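Local coordinates for thymidylate synthase 1 (Bacillus subtilis, PDB 1BKP), which catalyses the reductive methylation of dUMP to dTMP with 5,10-methylenetetrahydrofolate as methyl donor and reductant, and works as a homodimer, at residues 225-228 against 229-233; 186-189 against 190-194; 121-125 against 126-130; 108-111 against 112-115; 81-84 against 85-88. All blocks are in the same frame, centred on the assembly; numbering follows the deposited sequence.

Contact 1: residues 225-228 against 229-233; sequences RHID and NLKIQ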
loop_
_atom_site.group_PDB
_atom_site.type_symbol
_atom_site.label_atom_id
_atom_site.label_comp_id
_atom_site.label_asym_id
_atom_site.label_seq_id
_atom_site.Cartn_x
_atom_site.Cartn_y
_atom_site.Cartn_z
ATOM N N ARG A 225 -22.795 16.891 1.543
ATOM C CA ARG A 225 -23.487 17.524 2.706
ATOM C C ARG A 225 -22.660 17.587 3.944
ATOM O O ARG A 225 -23.132 18.089 4.988
ATOM C CB ARG A 225 -24.790 16.808 3.032
ATOM C CG ARG A 225 -25.806 16.955 1.937
ATOM C CD ARG A 225 -27.102 16.169 2.300
ATOM N NE ARG A 225 -28.113 16.320 1.266
ATOM C CZ ARG A 225 -29.345 15.798 1.319
ATOM N NH1 ARG A 225 -29.766 15.079 2.360
ATOM N NH2 ARG A 225 -30.159 15.996 0.291
ATOM N N HIS A 226 -21.461 16.982 3.921
ATOM C CA HIS A 226 -20.638 17.091 5.130
ATOM C C HIS A 226 -19.765 18.314 5.079
ATOM O O HIS A 226 -19.181 18.677 6.065
ATOM C CB HIS A 226 -19.791 15.826 5.341
ATOM C CG HIS A 226 -20.613 14.646 5.699
ATOM N ND1 HIS A 226 -20.181 13.359 5.545
ATOM C CD2 HIS A 226 -21.906 14.565 6.115
ATOM C CE1 HIS A 226 -21.165 12.509 5.848
ATOM N NE2 HIS A 226 -22.224 13.218 6.204
ATOM N N ILE A 227 -19.710 18.955 3.900
ATOM C CA ILE A 227 -18.837 20.097 3.685
ATOM C C ILE A 227 -19.013 21.295 4.660
ATOM O O ILE A 227 -18.025 21.835 5.183
ATOM C CB ILE A 227 -18.887 20.494 2.209
ATOM C CG1 ILE A 227 -18.135 19.435 1.377
ATOM C CG2 ILE A 227 -18.214 21.919 2.020
ATOM C CD1 ILE A 227 -18.407 19.603 -0.025
ATOM N N ASP A 228 -20.263 21.741 4.861
ATOM C CA ASP A 228 -20.444 22.843 5.784
ATOM C C ASP A 228 -19.858 22.615 7.154
ATOM O O ASP A 228 -19.216 23.519 7.687
ATOM C CB ASP A 228 -21.904 23.317 5.932
ATOM C CG ASP A 228 -22.028 24.432 7.046
ATOM O OD1 ASP A 228 -21.381 25.523 6.911
ATOM O OD2 ASP A 228 -22.702 24.191 8.098
ATOM N N ASN A 229 -20.084 21.436 7.748
ATOM C CA ASN A 229 -19.553 21.139 9.093
ATOM C C ASN A 229 -18.019 21.106 9.036
ATOM O O ASN A 229 -17.369 21.574 9.963
ATOM C CB ASN A 229 -19.963 19.756 9.593
ATOM C CG ASN A 229 -21.342 19.732 10.233
ATOM O OD1 ASN A 229 -21.948 20.756 10.497
ATOM N ND2 ASN A 229 -21.881 18.535 10.378
ATOM N N LEU A 230 -17.436 20.633 7.912
ATOM C CA LEU A 230 -15.973 20.523 7.867
ATOM C C LEU A 230 -15.373 21.926 7.822
ATOM O O LEU A 230 -14.278 22.186 8.354
ATOM C CB LEU A 230 -15.520 19.678 6.637
ATOM C CG LEU A 230 -15.846 18.212 6.700
ATOM C CD1 LEU A 230 -15.532 17.519 5.324
ATOM C CD2 LEU A 230 -15.009 17.634 7.857
ATOM N N LYS A 231 -16.087 22.820 7.144
ATOM C CA LYS A 231 -15.664 24.226 7.034
ATOM C C LYS A 231 -15.683 24.793 8.442
ATOM O O LYS A 231 -14.822 25.582 8.781
ATOM C CB LYS A 231 -16.615 25.031 6.125
ATOM C CG LYS A 231 -16.288 24.865 4.612
ATOM C CD LYS A 231 -17.248 25.793 3.860
ATOM C CE LYS A 231 -17.316 25.512 2.376
ATOM N NZ LYS A 231 -16.235 26.220 1.668
ATOM N N ILE A 232 -16.716 24.467 9.232
ATOM C CA ILE A 232 -16.745 24.893 10.640
ATOM C C ILE A 232 -15.547 24.347 11.386
ATOM O O ILE A 232 -14.809 25.113 12.033
ATOM C CB ILE A 232 -18.027 24.380 11.374
ATOM C CG1 ILE A 232 -19.235 25.175 10.903
ATOM C CG2 ILE A 232 -17.885 24.462 12.983
ATOM C CD1 ILE A 232 -20.517 24.473 11.442
ATOM N N GLN A 233 -15.316 23.028 11.315
ATOM C CA GLN A 233 -14.173 22.439 11.999
ATOM C C GLN A 233 -12.871 23.112 11.708
ATOM O O GLN A 233 -12.018 23.190 12.530
ATOM C CB GLN A 233 -13.960 20.990 11.578
ATOM C CG GLN A 233 -14.546 20.095 12.504
ATOM C CD GLN A 233 -14.335 18.677 12.142
ATOM O OE1 GLN A 233 -15.151 18.109 11.383
ATOM N NE2 GLN A 233 -13.254 18.052 12.721
HETATM O O HOH W 1 -22.304 19.719 7.147
#
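Ile227 and Lys231 meet one turn apart at the start of helix 227-235. The touch is between Ile227 CG2 and Lys231 CE, 3.7 Å apart. Ile227 offers this methyl because CG2 lies opposite the backbone N, while CG1 stands beside the N (chi1 -72°). The lysine chain runs extended from CG and so brings CE to the isoleucine methyl. A bend at its last torsion (chi4 -85°) then turns NZ aside. The two side chains cross at a slant. The next pair along is Asp228 and Ile232, where OD2 comes within 4.0 Å of Ile232 CD1. This is a loose contact on an exposed side of the helix. Leu230 leans back over the first turn, with CG 3.4 Å from His226 O. The same carbonyl accepts from Leu230 N at 3.2 Å. Lys231 N to Ile227 O (2.9 Å) and Ile232 N to Asp228 O (3.1 Å) continue the i to i+4 pattern. At the first turn a water takes the hydrogen of Asn229 N at 2.9 Å and donates to Arg225 O. The polar ends point to other parts of the chain: His226 NE2 donates to Glu275 O, and Asn229 ND2 to Leu273 O. The His226 side chain also lies near Tyr223 and Asp183, predicted to bind dUMP and the folate. Leu230 packs on Tyr7 and Ile11 of helix 3-17. Together with Ile227 it also touches Val222, so the first turn of helix 227-235 packs on helix 3-17 and on strand 209-223, which precedes it in the chain.

Contact 2: residues 186-189 against 190-194; sequences LGNP and FNVFQ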
loop_
_atom_site.group_PDB
_atom_site.type_symbol
_atom_site.label_atom_id
_atom_site.label_comp_id
_atom_site.label_asym_id
_atom_site.label_seq_id
_atom_site.Cartn_x
_atom_site.Cartn_y
_atom_site.Cartn_z
ATOM N N LEU A 186 -16.001 11.108 8.563
ATOM C CA LEU A 186 -16.348 10.147 9.580
ATOM C C LEU A 186 -15.324 9.022 9.856
ATOM O O LEU A 186 -15.106 8.658 10.967
ATOM C CB LEU A 186 -17.669 9.525 9.193
ATOM C CG LEU A 186 -18.775 10.635 9.115
ATOM C CD1 LEU A 186 -19.972 10.079 8.389
ATOM C CD2 LEU A 186 -19.189 11.089 10.529
ATOM N N GLY A 187 -14.742 8.460 8.835
ATOM C CA GLY A 187 -13.846 7.380 9.073
ATOM C C GLY A 187 -12.375 7.699 9.357
ATOM O O GLY A 187 -11.804 7.130 10.269
ATOM N N ASN A 188 -11.791 8.638 8.631
ATOM C CA ASN A 188 -10.375 8.897 8.822
ATOM C C ASN A 188 -9.905 9.234 10.278
ATOM O O ASN A 188 -8.894 8.623 10.769
ATOM C CB ASN A 188 -9.928 9.996 7.861
ATOM C CG ASN A 188 -8.458 10.304 7.995
ATOM O OD1 ASN A 188 -8.105 11.336 8.535
ATOM N ND2 ASN A 188 -7.606 9.479 7.349
ATOM N N PRO A 189 -10.582 10.158 10.981
ATOM C CA PRO A 189 -10.056 10.444 12.358
ATOM C C PRO A 189 -10.048 9.271 13.279
ATOM O O PRO A 189 -9.084 9.052 14.024
ATOM C CB PRO A 189 -10.933 11.617 12.853
ATOM C CG PRO A 189 -11.468 12.299 11.534
ATOM C CD PRO A 189 -11.727 11.067 10.634
ATOM N N PHE A 190 -11.078 8.435 13.175
ATOM C CA PHE A 190 -11.207 7.222 13.997
ATOM C C PHE A 190 -10.047 6.238 13.633
ATOM O O PHE A 190 -9.414 5.640 14.509
ATOM C CB PHE A 190 -12.531 6.628 13.621
ATOM C CG PHE A 190 -12.928 5.411 14.378
ATOM C CD1 PHE A 190 -13.676 5.507 15.586
ATOM C CD2 PHE A 190 -12.681 4.162 13.844
ATOM C CE1 PHE A 190 -14.151 4.358 16.193
ATOM C CE2 PHE A 190 -13.173 2.977 14.478
ATOM C CZ PHE A 190 -13.896 3.090 15.629
ATOM N N ASN A 191 -9.850 6.002 12.334
ATOM C CA ASN A 191 -8.837 5.060 11.819
ATOM C C ASN A 191 -7.391 5.483 12.085
ATOM O O ASN A 191 -6.586 4.664 12.524
ATOM C CB ASN A 191 -9.046 4.899 10.325
ATOM C CG ASN A 191 -10.190 3.975 9.991
ATOM O OD1 ASN A 191 -10.515 3.000 10.742
ATOM N ND2 ASN A 191 -10.798 4.231 8.869
ATOM N N VAL A 192 -7.102 6.797 12.026
ATOM C CA VAL A 192 -5.752 7.306 12.206
ATOM C C VAL A 192 -5.392 7.102 13.705
ATOM O O VAL A 192 -4.293 6.579 14.020
ATOM C CB VAL A 192 -5.687 8.739 11.854
ATOM C CG1 VAL A 192 -4.361 9.390 12.277
ATOM C CG2 VAL A 192 -5.772 8.900 10.334
ATOM N N PHE A 193 -6.324 7.454 14.600
ATOM C CA PHE A 193 -6.036 7.246 16.058
ATOM C C PHE A 193 -5.855 5.763 16.393
ATOM O O PHE A 193 -4.879 5.369 16.985
ATOM C CB PHE A 193 -7.201 7.823 16.896
ATOM C CG PHE A 193 -7.070 7.512 18.393
ATOM C CD1 PHE A 193 -6.117 8.151 19.155
ATOM C CD2 PHE A 193 -7.893 6.558 19.012
ATOM C CE1 PHE A 193 -5.985 7.854 20.560
ATOM C CE2 PHE A 193 -7.775 6.249 20.383
ATOM C CZ PHE A 193 -6.843 6.884 21.151
ATOM N N GLN A 194 -6.733 4.924 15.854
ATOM C CA GLN A 194 -6.790 3.514 16.159
ATOM C C GLN A 194 -5.490 2.786 15.797
ATOM O O GLN A 194 -4.982 2.032 16.627
ATOM C CB GLN A 194 -7.972 2.955 15.396
ATOM C CG GLN A 194 -8.016 1.517 15.081
ATOM C CD GLN A 194 -9.323 1.166 14.302
ATOM O OE1 GLN A 194 -10.285 0.624 14.878
ATOM N NE2 GLN A 194 -9.366 1.520 13.057
#
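Asn188 and Val192 form the tight side of the first turn of helix 188-206. Val192 CG2 lies 3.2 Å from Asn188 O and 3.6 Å from Asn188 ND2, so one methyl fits against both the carbonyl and the amide. The amide reaches it because CG of Asn188 stands opposite the backbone N (chi1 -179°). Its ND2 donates to Asn182 OD1, which fixes the amide while the valine methyl packs beside it. Val192 N gives a bond of 2.9 Å to Asn188 O. Phe193 N reaches Pro189 O at 3.2 Å. Pro189, with no N-H to give, suits a first turn, where that hydrogen would have no earlier carbonyl of the helix to meet. Around this side Phe3 and Tyr7 of helix 3-17 and Phe215 of strand 209-223 close the packing. The start of the turn is looser. Leu186 is exposed, and its side chain stays clear of residues 190-194; its nearest atom to Phe190 is the carbonyl O, 4.2 Å from Phe190 CB. Gly187 has no side chain to pack, yet its O accepts from Asn191 N at 3.1 Å in a nearly straight bond (168°). Phe190 turns its ring away to Thr66, Ala67 and Glu70 of helix 64-75. Strand 172-183, helix 188-206 and strand 209-223 make a beta-alpha-beta unit, and this turn begins its helix. It carries Asn191, predicted to bind dUMP. Asn188, bonded to Asn182, another predicted dUMP ligand, would then be a second-shell residue of a site shared between the subunits.

Contact 3: residues 121-125 against 126-130; sequences EKVDQ and VDYLL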
loop_
_atom_site.group_PDB
_atom_site.type_symbol
_atom_site.label_atom_id
_atom_site.label_comp_id
_atom_site.label_asym_id
_atom_site.label_seq_id
_atom_site.Cartn_x
_atom_site.Cartn_y
_atom_site.Cartn_z
ATOM N N GLU A 121 5.397 -25.138 14.381
ATOM C CA GLU A 121 3.997 -24.850 14.664
ATOM C C GLU A 121 3.421 -23.992 13.511
ATOM O O GLU A 121 4.180 -23.423 12.752
ATOM C CB GLU A 121 3.982 -24.070 15.984
ATOM C CG GLU A 121 2.977 -24.557 16.993
ATOM C CD GLU A 121 2.925 -23.629 18.202
ATOM O OE1 GLU A 121 3.842 -23.722 19.051
ATOM O OE2 GLU A 121 1.992 -22.791 18.281
ATOM N N LYS A 122 2.091 -23.973 13.325
ATOM C CA LYS A 122 1.418 -23.158 12.286
ATOM C C LYS A 122 0.968 -21.988 13.122
ATOM O O LYS A 122 0.385 -22.176 14.185
ATOM C CB LYS A 122 0.188 -23.839 11.698
ATOM C CG LYS A 122 0.522 -24.863 10.678
ATOM C CD LYS A 122 0.980 -24.260 9.391
ATOM C CE LYS A 122 1.311 -25.395 8.418
ATOM N NZ LYS A 122 1.390 -24.968 6.996
ATOM N N VAL A 123 1.182 -20.789 12.627
ATOM C CA VAL A 123 0.910 -19.612 13.424
ATOM C C VAL A 123 0.177 -18.622 12.481
ATOM O O VAL A 123 0.319 -18.743 11.275
ATOM C CB VAL A 123 2.380 -19.220 13.814
ATOM C CG1 VAL A 123 3.024 -18.098 12.981
ATOM C CG2 VAL A 123 2.668 -19.422 15.276
ATOM N N ASP A 124 -0.540 -17.642 13.050
ATOM C CA ASP A 124 -1.276 -16.634 12.240
ATOM C C ASP A 124 -0.384 -15.388 11.962
ATOM O O ASP A 124 0.794 -15.284 12.416
ATOM C CB ASP A 124 -2.643 -16.297 12.931
ATOM C CG ASP A 124 -2.480 -15.614 14.286
ATOM O OD1 ASP A 124 -1.556 -14.750 14.481
ATOM O OD2 ASP A 124 -3.253 -15.977 15.196
ATOM N N GLN A 125 -0.945 -14.411 11.261
ATOM C CA GLN A 125 -0.170 -13.229 10.918
ATOM C C GLN A 125 0.288 -12.405 12.065
ATOM O O GLN A 125 1.298 -11.743 11.980
ATOM C CB GLN A 125 -1.034 -12.327 10.007
ATOM C CG GLN A 125 -1.261 -12.903 8.569
ATOM C CD GLN A 125 -1.927 -11.841 7.676
ATOM O OE1 GLN A 125 -1.350 -10.717 7.512
ATOM N NE2 GLN A 125 -3.153 -12.115 7.193
ATOM N N VAL A 126 -0.493 -12.346 13.133
ATOM C CA VAL A 126 -0.122 -11.488 14.232
ATOM C C VAL A 126 1.041 -12.160 15.034
ATOM O O VAL A 126 2.045 -11.502 15.319
ATOM C CB VAL A 126 -1.327 -11.240 15.150
ATOM C CG1 VAL A 126 -0.916 -10.401 16.364
ATOM C CG2 VAL A 126 -2.480 -10.569 14.364
ATOM N N ASP A 127 0.918 -13.449 15.385
ATOM C CA ASP A 127 2.028 -14.101 16.093
ATOM C C ASP A 127 3.274 -14.204 15.239
ATOM O O ASP A 127 4.396 -14.040 15.756
ATOM C CB ASP A 127 1.593 -15.492 16.537
ATOM C CG ASP A 127 0.578 -15.437 17.684
ATOM O OD1 ASP A 127 0.611 -14.466 18.496
ATOM O OD2 ASP A 127 -0.286 -16.331 17.683
ATOM N N TYR A 128 3.092 -14.306 13.919
ATOM C CA TYR A 128 4.238 -14.398 13.079
ATOM C C TYR A 128 4.940 -13.007 13.106
ATOM O O TYR A 128 6.161 -12.873 13.311
ATOM C CB TYR A 128 3.820 -14.723 11.637
ATOM C CG TYR A 128 5.040 -14.916 10.767
ATOM C CD1 TYR A 128 5.734 -16.136 10.770
ATOM C CD2 TYR A 128 5.529 -13.875 9.986
ATOM C CE1 TYR A 128 6.857 -16.316 10.008
ATOM C CE2 TYR A 128 6.648 -14.044 9.215
ATOM C CZ TYR A 128 7.283 -15.265 9.220
ATOM O OH TYR A 128 8.263 -15.421 8.280
ATOM N N LEU A 129 4.142 -11.938 12.983
ATOM C CA LEU A 129 4.717 -10.584 13.023
ATOM C C LEU A 129 5.411 -10.327 14.364
ATOM O O LEU A 129 6.558 -9.815 14.392
ATOM C CB LEU A 129 3.552 -9.532 12.895
ATOM C CG LEU A 129 3.995 -8.020 13.116
ATOM C CD1 LEU A 129 4.963 -7.588 11.988
ATOM C CD2 LEU A 129 2.786 -7.020 13.240
ATOM N N LEU A 130 4.773 -10.690 15.485
ATOM C CA LEU A 130 5.382 -10.393 16.814
ATOM C C LEU A 130 6.768 -11.069 16.957
ATOM O O LEU A 130 7.786 -10.410 17.318
ATOM C CB LEU A 130 4.446 -10.863 17.925
ATOM C CG LEU A 130 3.258 -9.902 18.155
ATOM C CD1 LEU A 130 2.397 -10.535 19.154
ATOM C CD2 LEU A 130 3.617 -8.439 18.624
HETATM O O HOH W 2 -0.921 -18.116 15.973
#
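Asp124 caps the N terminus of helix 125-135 in a strand-to-helix junction, where strand 121-123 of a two-stranded antiparallel hairpin turns into the helix. OD1 of this N-cap residue accepts from Asp127 N at 2.9 Å. That bond is nearly straight (170°). The same oxygen also takes a weak bond from Val126 N at 3.0 Å. The carboxylate gets there because CG sits between the backbone N and the carbonyl carbon (chi1 65°), which turns OD1 back over the first turn. The other oxygen, OD2, forms salt bridges with Lys114 and Lys78. These lysines, and the helix end, would probably favour the charged form. They may also offset the like charge of Asp127, whose OD2 is 3.8 Å from Asp124 OD1. The two side chains cross at a slant, but their carboxylate planes are only 21° apart. Asp127 OD1 has its own partner in the hydroxyl of Tyr254. An alanine here would remove the carboxylate and would probably leave Asp127 N without its cap and the two lysines without this shared mate. Behind the cap, Asp124 O accepts from Tyr128 N at 2.9 Å, and Gln125 O from Leu129 N at 3.0 Å. Gln125 fills a buried place, with OE1 accepting from Met145 N, and it packs on Pro149 of the second subunit. Val123 and Tyr128 also touch across the junction, their side chains crossing at about a right angle. Val123 CG1 lies 3.7 Å from Tyr128 CB, near the plane of the phenol ring at its edge. A water accepts from Asp124 N and donates to Asp127 OD2 at 2.6 Å.

Contact 4: residues 108-111 against 112-115; sequences GFQL and GKKN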
loop_
_atom_site.group_PDB
_atom_site.type_symbol
_atom_site.label_atom_id
_atom_site.label_comp_id
_atom_site.label_asym_id
_atom_site.label_seq_id
_atom_site.Cartn_x
_atom_site.Cartn_y
_atom_site.Cartn_z
ATOM N N GLY A 108 -10.745 -9.643 11.394
ATOM C CA GLY A 108 -10.196 -10.546 12.370
ATOM C C GLY A 108 -10.011 -11.967 11.908
ATOM O O GLY A 108 -9.069 -12.583 12.291
ATOM N N PHE A 109 -10.890 -12.473 11.057
ATOM C CA PHE A 109 -10.787 -13.838 10.533
ATOM C C PHE A 109 -9.450 -14.005 9.777
ATOM O O PHE A 109 -8.730 -14.998 9.980
ATOM C CB PHE A 109 -11.932 -14.115 9.574
ATOM C CG PHE A 109 -11.910 -15.519 9.036
ATOM C CD1 PHE A 109 -12.498 -16.564 9.781
ATOM C CD2 PHE A 109 -11.239 -15.813 7.855
ATOM C CE1 PHE A 109 -12.383 -17.896 9.307
ATOM C CE2 PHE A 109 -11.108 -17.126 7.400
ATOM C CZ PHE A 109 -11.679 -18.173 8.124
ATOM N N GLN A 110 -9.032 -12.994 9.002
ATOM C CA GLN A 110 -7.802 -13.112 8.254
ATOM C C GLN A 110 -6.593 -13.116 9.195
ATOM O O GLN A 110 -5.591 -13.763 8.918
ATOM C CB GLN A 110 -7.695 -11.970 7.244
ATOM C CG GLN A 110 -8.706 -12.178 6.015
ATOM C CD GLN A 110 -8.480 -13.513 5.324
ATOM O OE1 GLN A 110 -7.316 -13.944 5.181
ATOM N NE2 GLN A 110 -9.531 -14.181 4.892
ATOM N N LEU A 111 -6.650 -12.288 10.232
ATOM C CA LEU A 111 -5.539 -12.176 11.217
ATOM C C LEU A 111 -5.356 -13.421 12.122
ATOM O O LEU A 111 -4.283 -13.591 12.778
ATOM C CB LEU A 111 -5.687 -10.917 12.096
ATOM C CG LEU A 111 -5.423 -9.615 11.271
ATOM C CD1 LEU A 111 -5.533 -8.386 12.112
ATOM C CD2 LEU A 111 -4.068 -9.596 10.508
ATOM N N GLY A 112 -6.394 -14.288 12.122
ATOM C CA GLY A 112 -6.379 -15.445 12.987
ATOM C C GLY A 112 -6.131 -16.760 12.268
ATOM O O GLY A 112 -5.970 -17.775 12.962
ATOM N N LYS A 113 -6.049 -16.758 10.922
ATOM C CA LYS A 113 -5.863 -17.973 10.162
ATOM C C LYS A 113 -4.448 -18.495 10.413
ATOM O O LYS A 113 -3.497 -17.769 10.219
ATOM C CB LYS A 113 -6.022 -17.608 8.698
ATOM C CG LYS A 113 -6.397 -18.678 7.773
ATOM C CD LYS A 113 -7.146 -18.057 6.580
ATOM C CE LYS A 113 -7.495 -19.120 5.658
ATOM N NZ LYS A 113 -7.824 -18.563 4.352
ATOM N N LYS A 114 -4.291 -19.744 10.793
ATOM C CA LYS A 114 -2.922 -20.273 11.055
ATOM C C LYS A 114 -2.341 -20.676 9.707
ATOM O O LYS A 114 -2.560 -21.771 9.269
ATOM C CB LYS A 114 -2.980 -21.486 12.013
ATOM C CG LYS A 114 -3.702 -21.230 13.347
ATOM C CD LYS A 114 -3.060 -20.085 14.074
ATOM C CE LYS A 114 -3.817 -19.719 15.394
ATOM N NZ LYS A 114 -4.514 -18.348 15.387
ATOM N N ASN A 115 -1.585 -19.788 9.061
ATOM C CA ASN A 115 -1.106 -20.066 7.743
ATOM C C ASN A 115 0.390 -19.919 7.545
ATOM O O ASN A 115 0.860 -20.084 6.427
ATOM C CB ASN A 115 -1.913 -19.204 6.729
ATOM C CG ASN A 115 -1.966 -17.689 7.112
ATOM O OD1 ASN A 115 -1.144 -17.199 7.861
ATOM N ND2 ASN A 115 -2.905 -16.952 6.529
HETATM O O HOH W 3 -3.179 -15.095 9.510
HETATM O O HOH W 4 -4.795 -14.613 6.351
#
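The backbone leaves the short helix 108-112 through Gly112, whose N donates to Phe109 O at 3.2 Å from well above the carbonyl plane. The chain then opens out towards strand 116-118. Phe109 and Lys113 make the side-chain contact. Phe109 CE2 lies 4.2 Å from Lys113 CD, and the two groups cross at a slant. In Lys113, CG lies roughly opposite the backbone N (chi1 -157°), which directs the extended chain past the ring. Its NZ forms salt bridges with Glu151 and with Asp150 of the second subunit. Lys114 folds back instead, and its NZ donates to Gly112 O at 2.9 Å. Gln110 and Asn115 meet through a water. It donates to Gln110 O at 2.8 Å and to Gln110 OE1 at 2.9 Å, and accepts a weak bond from Asn115 ND2. That ND2 also donates to Asp150 of the second subunit, while Gln110 NE2 donates to Glu151 and His105. The direct apolar touch is slight. Waters and one backbone bond link the two segments, while the charges bind the turn to Glu151 and the second subunit. Lys113 and Asn115 thus carry the turn into the dimer interface.

Contact 5: residues 81-84 against 85-88; sequences DVND and LNMM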
loop_
_atom_site.group_PDB
_atom_site.type_symbol
_atom_site.label_atom_id
_atom_site.label_comp_id
_atom_site.label_asym_id
_atom_site.label_seq_id
_atom_site.Cartn_x
_atom_site.Cartn_y
_atom_site.Cartn_z
ATOM N N ASP A 81 -16.836 -12.364 14.786
ATOM C CA ASP A 81 -18.195 -12.498 15.354
ATOM C C ASP A 81 -18.667 -11.185 15.930
ATOM O O ASP A 81 -18.149 -10.732 16.926
ATOM C CB ASP A 81 -18.203 -13.564 16.429
ATOM C CG ASP A 81 -19.561 -13.712 17.139
ATOM O OD1 ASP A 81 -20.573 -13.184 16.711
ATOM O OD2 ASP A 81 -19.599 -14.368 18.173
ATOM N N VAL A 82 -19.735 -10.655 15.354
ATOM C CA VAL A 82 -20.241 -9.371 15.801
ATOM C C VAL A 82 -20.748 -9.436 17.270
ATOM O O VAL A 82 -20.603 -8.470 18.040
ATOM C CB VAL A 82 -21.215 -8.788 14.803
ATOM C CG1 VAL A 82 -21.753 -7.441 15.343
ATOM C CG2 VAL A 82 -20.481 -8.497 13.452
ATOM N N ASN A 83 -21.145 -10.636 17.689
ATOM C CA ASN A 83 -21.589 -10.820 19.080
ATOM C C ASN A 83 -20.465 -10.523 20.021
ATOM O O ASN A 83 -20.693 -9.904 21.038
ATOM C CB ASN A 83 -22.170 -12.223 19.294
ATOM C CG ASN A 83 -23.327 -12.509 18.335
ATOM O OD1 ASN A 83 -24.392 -11.884 18.412
ATOM N ND2 ASN A 83 -23.103 -13.421 17.394
ATOM N N ASP A 84 -19.219 -10.822 19.657
ATOM C CA ASP A 84 -18.117 -10.501 20.540
ATOM C C ASP A 84 -18.011 -8.991 20.673
ATOM O O ASP A 84 -17.632 -8.473 21.689
ATOM C CB ASP A 84 -16.756 -10.974 19.990
ATOM C CG ASP A 84 -16.567 -12.423 20.064
ATOM O OD1 ASP A 84 -17.126 -13.024 20.997
ATOM O OD2 ASP A 84 -15.846 -12.956 19.207
ATOM N N LEU A 85 -18.269 -8.285 19.604
ATOM C CA LEU A 85 -18.159 -6.842 19.666
ATOM C C LEU A 85 -19.346 -6.268 20.458
ATOM O O LEU A 85 -19.190 -5.302 21.251
ATOM C CB LEU A 85 -18.099 -6.332 18.213
ATOM C CG LEU A 85 -17.606 -4.916 17.943
ATOM C CD1 LEU A 85 -16.233 -4.574 18.558
ATOM C CD2 LEU A 85 -17.592 -4.803 16.439
ATOM N N ASN A 86 -20.510 -6.910 20.363
ATOM C CA ASN A 86 -21.665 -6.409 21.114
ATOM C C ASN A 86 -21.432 -6.499 22.606
ATOM O O ASN A 86 -21.866 -5.582 23.336
ATOM C CB ASN A 86 -22.957 -7.154 20.747
ATOM C CG ASN A 86 -23.477 -6.823 19.378
ATOM O OD1 ASN A 86 -24.162 -7.641 18.784
ATOM N ND2 ASN A 86 -23.115 -5.656 18.833
ATOM N N MET A 87 -20.712 -7.539 23.057
ATOM C CA MET A 87 -20.355 -7.723 24.472
ATOM C C MET A 87 -19.467 -6.600 25.014
ATOM O O MET A 87 -19.409 -6.407 26.214
ATOM C CB MET A 87 -19.628 -9.053 24.710
ATOM C CG MET A 87 -20.516 -10.222 25.197
ATOM S SD MET A 87 -19.786 -11.921 24.904
ATOM C CE MET A 87 -18.108 -11.775 25.671
ATOM N N MET A 88 -18.760 -5.871 24.148
ATOM C CA MET A 88 -17.922 -4.790 24.599
ATOM C C MET A 88 -18.709 -3.557 24.458
ATOM O O MET A 88 -18.147 -2.432 24.530
ATOM C CB MET A 88 -16.680 -4.696 23.746
ATOM C CG MET A 88 -15.886 -5.977 23.640
ATOM S SD MET A 88 -14.556 -5.813 22.397
ATOM C CE MET A 88 -13.577 -4.690 23.283
#
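Val82 O is the main backbone acceptor of this short helix, 82-86. Asn86 N meets it at 2.8 Å. Leu85 N adds a weak bond to the same oxygen at 2.8 Å. Met87 N continues the turn to Asn83 O at 3.1 Å. Capping comes from Asp81. Its OD1 accepts from Asn83 N at 2.8 Å, with the donor 64° out of the carboxylate plane, and weakly from Asn83 ND2. The amide oxygen of Asn83, OD1, accepts from Lys97 NZ. Side-chain packing is thinner. In Asn86, CG lies opposite the carbonyl carbon, beside the backbone N (chi1 -71°), which sets the amide back over the first turn. CG is then 3.6 Å from Val82 O, and ND2 is 4.1 Å from Val82 CG1. ND2 donates to Val90 O and Asp94 OD1, which hold the amide in place. A leucine in its place would have no N-H to give and would probably leave Val90 O and Asp94 without this donor. Met88 CG lies 3.6 Å from Asp84 O. Asp84 itself sends OD2 to Ser79. Leu85 packs on Trp73 of helix 64-75 and on Trp93, and Val82 on Ile103. The whole is a one-and-a-half-turn helix with an aspartate N-cap, set beside helix 64-75 and joined to the following loop by the amide of Asn86.

Overall arrangement
From the N terminus the order is contact 5, contact 4, contact 3, contact 2, contact 1. All five are local, each formed within one continuous stretch, so none encloses a long loop and none nests in or crosses another. Contacts 5 and 4 lie on the successive helices 82-86 and 108-112, with centres about 18 Å apart. Contacts 4 and 3 touch: Lys114 meets Asp124 across the hairpin 116-123, tying helix 108-112 to helix 125-135 near the second subunit. Contact 2 starts the helix between strands 172-183 and 209-223 of the main sheet. Contact 1 follows strand 209-223 in the chain, and its His226 packs on Leu186. Contacts 1 and 3 lie on opposite sides of the chain's centre.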